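Local coordinates for protein HI0065 (Haemophilus influenzae, PDB 1HTW) that is required for forming the threonylcarbamoyl group on adenosine 37 of tRNAs that read codons beginning with adenine, and binds ADP and magnesium, at residues F21-I24 and L25-L28. Sequence-based numbering, arbitrary orientation.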
loop_
_atom_site.group_PDB
_atom_site.type_symbol
_atom_site.label_atom_id
_atom_site.label_comp_id
_atom_site.label_asym_id
_atom_site.label_seq_id
_atom_site.Cartn_x
_atom_site.Cartn_y
_atom_site.Cartn_z
ATOM N N PHE A 21 -1.785 -8.457 6.066
ATOM C CA PHE A 21 -1.030 -7.227 6.155
ATOM C C PHE A 21 -1.932 -6.047 6.541
ATOM O O PHE A 21 -1.654 -5.209 7.391
ATOM C CB PHE A 21 -0.363 -6.970 4.794
ATOM C CG PHE A 21 0.527 -5.801 4.610
ATOM C CD1 PHE A 21 1.351 -5.334 5.615
ATOM C CD2 PHE A 21 0.654 -5.170 3.364
ATOM C CE1 PHE A 21 2.171 -4.226 5.402
ATOM C CE2 PHE A 21 1.486 -4.114 3.126
ATOM C CZ PHE A 21 2.255 -3.593 4.199
ATOM N N ALA A 22 -3.114 -5.953 5.905
ATOM C CA ALA A 22 -4.023 -4.826 6.195
ATOM C C ALA A 22 -4.569 -4.955 7.639
ATOM O O ALA A 22 -4.627 -3.909 8.311
ATOM C CB ALA A 22 -5.209 -4.858 5.233
ATOM N N GLU A 23 -4.824 -6.157 8.096
ATOM C CA GLU A 23 -5.289 -6.387 9.466
ATOM C C GLU A 23 -4.229 -5.918 10.456
ATOM O O GLU A 23 -4.579 -5.222 11.441
ATOM C CB GLU A 23 -5.743 -7.782 9.710
ATOM C CG GLU A 23 -7.022 -8.215 8.984
ATOM C CD GLU A 23 -8.268 -7.658 9.649
ATOM O OE1 GLU A 23 -8.144 -6.725 10.472
ATOM O OE2 GLU A 23 -9.383 -8.154 9.359
ATOM N N ILE A 24 -2.951 -6.175 10.140
ATOM C CA ILE A 24 -1.888 -5.684 11.022
ATOM C C ILE A 24 -1.882 -4.183 11.050
ATOM O O ILE A 24 -1.832 -3.560 12.132
ATOM C CB ILE A 24 -0.503 -6.230 10.587
ATOM C CG1 ILE A 24 -0.402 -7.701 10.962
ATOM C CG2 ILE A 24 0.625 -5.378 11.091
ATOM C CD1 ILE A 24 0.854 -8.329 10.363
ATOM N N LEU A 25 -1.994 -3.506 9.906
ATOM C CA LEU A 25 -2.023 -2.040 9.870
ATOM C C LEU A 25 -3.221 -1.484 10.640
ATOM O O LEU A 25 -3.018 -0.448 11.322
ATOM C CB LEU A 25 -2.057 -1.530 8.429
ATOM C CG LEU A 25 -0.956 -1.981 7.499
ATOM C CD1 LEU A 25 -1.074 -1.171 6.181
ATOM C CD2 LEU A 25 0.410 -1.686 8.122
ATOM N N LEU A 26 -4.381 -2.136 10.571
ATOM C CA LEU A 26 -5.527 -1.569 11.325
ATOM C C LEU A 26 -5.292 -1.752 12.841
ATOM O O LEU A 26 -5.663 -0.783 13.533
ATOM C CB LEU A 26 -6.803 -2.379 11.030
ATOM C CG LEU A 26 -7.381 -2.155 9.627
ATOM C CD1 LEU A 26 -8.642 -3.028 9.490
ATOM C CD2 LEU A 26 -7.718 -0.690 9.422
ATOM N N LYS A 27 -4.782 -2.887 13.222
ATOM C CA LYS A 27 -4.653 -3.231 14.680
ATOM C C LYS A 27 -3.615 -2.321 15.330
ATOM O O LYS A 27 -3.720 -2.041 16.541
ATOM C CB LYS A 27 -4.184 -4.660 14.826
ATOM C CG LYS A 27 -5.259 -5.734 14.641
ATOM C CD LYS A 27 -6.404 -5.559 15.634
ATOM C CE LYS A 27 -7.415 -6.686 15.481
ATOM N NZ LYS A 27 -8.675 -6.403 16.241
ATOM N N LEU A 28 -2.638 -1.851 14.552
ATOM C CA LEU A 28 -1.647 -0.951 15.134
ATOM C C LEU A 28 -2.238 0.364 15.576
ATOM O O LEU A 28 -1.701 1.014 16.498
ATOM C CB LEU A 28 -0.450 -0.728 14.186
ATOM C CG LEU A 28 0.423 -1.986 14.087
ATOM C CD1 LEU A 28 1.326 -1.916 12.850
ATOM C CD2 LEU A 28 1.297 -2.101 15.338
#
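Leu26 N donates to Ala22 O at 2.9 Å, and Lys27 N donates to Glu23 O at the same 2.9 Å. Leu25 N to Phe21 O and Leu28 N to Ile24 O, each 3.1 Å, complete four successive i to i+4 bonds. This is the regular alpha-helical pattern, and it makes 21-28 a continuous two-turn piece of helix 11-28.

Lys27 is exposed to solvent; Glu23 is only partly so and also touches Ile57. The two are one turn apart, but Glu23 OE1 and Lys27 NZ stay 5.8 Å from each other. The charged atoms are not in contact, so any attraction between them is probably weak. The Glu23 chain bends at chi2 (-77°), and OE1 comes to 3.9 Å from Leu26 CD1. The carboxylate thus brushes one methyl of the leucine, while its OE2 makes a long, weak ion pair with Lys19.

Two apolar pairs follow the helix at i to i+4 spacing. Ile24 and Leu28 run side by side in the same direction, with Ile24 CG2 3.9 Å from Leu28 CD1. With CG anti to the backbone N (chi1 -177°), the Phe21 ring is set on the carbonyl side, where CE1 meets Leu25 CD2 at 4.1 Å. That methyl approaches the ring obliquely.

Phe21 and Leu25 are buried between two other helices, touching Ile152 of helix 147-155 and Met53 of helix 46-56. Leu28 also packs on Ile152, and Ile24 reaches Ala155. Ala22 and Leu26 meet Ile57, just beyond helix 46-56. The Phe21 side chain also rests on Ile127 and Val129, joining this helix to strand 127-134 of the central sheet in the P-loop NTPase fold.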